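Local coordinates for fucoxanthin chlorophyll a/c-binding protein Lhcq11 (Chaetoceros gracilis, PDB 6L4U), which probably harvests light, binding chlorophylls a and c and the carotenoids fucoxanthin and diadinoxanthin in a diatom antenna, at residues Y[233-236]-Y[237-240]. Numbering follows the deposited sequence.
Sequences TIPG and SVPL. With CLA (chlorophyll a), chain B.
V238 lies across the ring of P235, its CG2 methyl 3.6 Å from CG of the proline, where the chain after helix 208-230 folds over an inverse gamma turn centred on S237. The turn is closed by a weak hydrogen bond from V238 N to G236 O, 3.0 Å long and bent to 145° at the hydrogen. G236 is exposed, its carbonyl oxygen accepting the bond of the turn, and S237 is polar where its CB points away from the preceding residues.

The turn brings both apolar side chains up to one chlorophyll a, whose pocket takes in P235, V238 and P239. V238 divides its two methyls between partners. CG1, anti to the backbone N (chi1 164°), lies over the macrocycle face, 3.5 Å from NA of the chlorophyll, while CG2 reaches the propionate arm as well as P235. This branched, compact side chain fits a buried spot against a flat pigment. The ring of P235 brings its CG to 3.3 Å from O2A of that arm. C230, at the end of helix 208-230, touches both P235 and V238, tying the loop to the helix.

P239 rests its side chain on A231 and places its O 3.1 Å from C3C of the chlorophyll. The carbonyl of V238 points at the same macrocycle face off its centre, V238 O lying 2.8 Å from ND of the chlorophyll and farther from the magnesium.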
loop_
_atom_site.group_PDB
_atom_site.type_symbol
_atom_site.label_atom_id
_atom_site.label_comp_id
_atom_site.label_asym_id
_atom_site.label_seq_id
_atom_site.Cartn_x
_atom_site.Cartn_y
_atom_site.Cartn_z
ATOM N N THR Y 233 -28.595 67.617 -22.369
ATOM C CA THR Y 233 -27.327 67.167 -21.810
ATOM C C THR Y 233 -26.439 66.423 -22.800
ATOM O O THR Y 233 -25.297 66.845 -23.008
ATOM C CB THR Y 233 -27.603 66.296 -20.577
ATOM O OG1 THR Y 233 -28.651 66.892 -19.801
ATOM C CG2 THR Y 233 -26.353 66.162 -19.719
ATOM N N ILE Y 234 -26.901 65.335 -23.415
ATOM C CA ILE Y 234 -25.942 64.421 -24.039
ATOM C C ILE Y 234 -25.502 64.919 -25.424
ATOM O O ILE Y 234 -24.288 65.082 -25.611
ATOM C CB ILE Y 234 -26.466 62.968 -24.011
ATOM C CG1 ILE Y 234 -26.746 62.524 -22.574
ATOM C CG2 ILE Y 234 -25.480 62.027 -24.695
ATOM C CD1 ILE Y 234 -25.526 62.526 -21.686
ATOM N N PRO Y 235 -26.383 65.184 -26.458
ATOM C CA PRO Y 235 -25.984 66.194 -27.449
ATOM C C PRO Y 235 -26.680 67.530 -27.240
ATOM O O PRO Y 235 -27.535 67.660 -26.358
ATOM C CB PRO Y 235 -26.350 65.546 -28.789
ATOM C CG PRO Y 235 -27.382 64.560 -28.479
ATOM C CD PRO Y 235 -27.528 64.420 -26.998
ATOM N N GLY Y 236 -26.317 68.533 -28.038
ATOM C CA GLY Y 236 -26.902 69.854 -27.897
ATOM C C GLY Y 236 -28.097 70.172 -28.778
ATOM O O GLY Y 236 -29.145 70.585 -28.273
ATOM N N SER Y 237 -27.963 69.983 -30.088
ATOM C CA SER Y 237 -28.929 70.512 -31.057
ATOM C C SER Y 237 -30.005 69.481 -31.394
ATOM O O SER Y 237 -30.256 69.154 -32.554
ATOM C CB SER Y 237 -28.205 70.975 -32.318
ATOM O OG SER Y 237 -27.649 69.876 -33.018
ATOM N N VAL Y 238 -30.647 68.963 -30.354
ATOM C CA VAL Y 238 -31.672 67.933 -30.518
ATOM C C VAL Y 238 -33.042 68.470 -30.951
ATOM O O VAL Y 238 -33.541 68.004 -31.990
ATOM C CB VAL Y 238 -31.773 67.076 -29.243
ATOM C CG1 VAL Y 238 -33.048 66.264 -29.220
ATOM C CG2 VAL Y 238 -30.568 66.207 -29.109
ATOM N N PRO Y 239 -33.747 69.416 -30.207
ATOM C CA PRO Y 239 -35.191 69.550 -30.488
ATOM C C PRO Y 239 -35.648 70.294 -31.761
ATOM O O PRO Y 239 -36.559 69.730 -32.371
ATOM C CB PRO Y 239 -35.753 70.181 -29.199
ATOM C CG PRO Y 239 -34.619 70.697 -28.433
ATOM C CD PRO Y 239 -33.339 70.238 -29.039
ATOM N N LEU Y 240 -35.181 71.475 -32.224
ATOM C CA LEU Y 240 -34.393 72.520 -31.561
ATOM C C LEU Y 240 -35.385 73.552 -30.965
ATOM O O LEU Y 240 -35.100 74.749 -30.852
ATOM C CB LEU Y 240 -33.375 73.142 -32.537
ATOM C CG LEU Y 240 -32.235 74.046 -32.034
ATOM C CD1 LEU Y 240 -31.398 73.327 -30.991
ATOM C CD2 LEU Y 240 -31.358 74.528 -33.179
HETATM MG MG CLA B . -34.575 64.989 -32.424
HETATM C CHA CLA B . -31.334 64.370 -33.464
HETATM C CHB CLA B . -34.065 62.887 -29.818
HETATM C CHC CLA B . -37.658 65.815 -31.344
HETATM C CHD CLA B . -34.815 67.588 -35.036
HETATM N NA CLA B . -32.978 63.864 -31.722
HETATM C C1A CLA B . -31.832 63.622 -32.251
HETATM C C2A CLA B . -31.002 62.546 -31.577
HETATM C C3A CLA B . -31.911 62.101 -30.450
HETATM C C4A CLA B . -33.063 63.018 -30.687
HETATM C CMA CLA B . -32.361 60.662 -30.672
HETATM C CAA CLA B . -29.769 63.079 -30.855
HETATM C CBA CLA B . -28.542 62.213 -31.107
HETATM C CGA CLA B . -28.271 61.307 -29.928
HETATM O O1A CLA B . -29.118 60.527 -29.524
HETATM O O2A CLA B . -26.977 61.347 -29.266
HETATM N NB CLA B . -35.715 64.387 -30.837
HETATM C C1B CLA B . -35.319 63.647 -29.801
HETATM C C2B CLA B . -36.215 63.670 -28.614
HETATM C C3B CLA B . -37.297 64.558 -29.089
HETATM C C4B CLA B . -36.874 64.933 -30.468
HETATM C CMB CLA B . -36.072 62.977 -27.286
HETATM C CAB CLA B . -38.512 64.995 -28.364
HETATM C CBB CLA B . -38.702 66.271 -28.091
HETATM N NC CLA B . -35.872 66.492 -32.984
HETATM C C1C CLA B . -37.153 66.470 -32.565
HETATM C C2C CLA B . -38.130 67.165 -33.439
HETATM C C3C CLA B . -37.284 67.677 -34.530
HETATM C C4C CLA B . -35.926 67.218 -34.132
HETATM C CMC CLA B . -39.618 67.306 -33.261
HETATM C CAC CLA B . -37.684 68.489 -35.738
HETATM C CBC CLA B . -38.054 67.488 -36.809
HETATM N ND CLA B . -33.441 65.866 -33.869
HETATM C C1D CLA B . -33.568 66.833 -34.924
HETATM C C2D CLA B . -32.393 66.967 -35.824
HETATM C C3D CLA B . -31.496 65.954 -35.206
HETATM C C4D CLA B . -32.159 65.403 -34.118
HETATM C CMD CLA B . -32.022 67.793 -37.027
HETATM C CAD CLA B . -30.158 65.319 -35.289
HETATM O OBD CLA B . -29.260 65.581 -36.170
HETATM C CBD CLA B . -30.038 64.317 -34.210
HETATM C CGD CLA B . -29.829 62.985 -34.866
HETATM O O1D CLA B . -30.731 62.169 -34.944
HETATM O O2D CLA B . -28.519 62.678 -35.425
HETATM C CED CLA B . -28.371 61.739 -36.485
#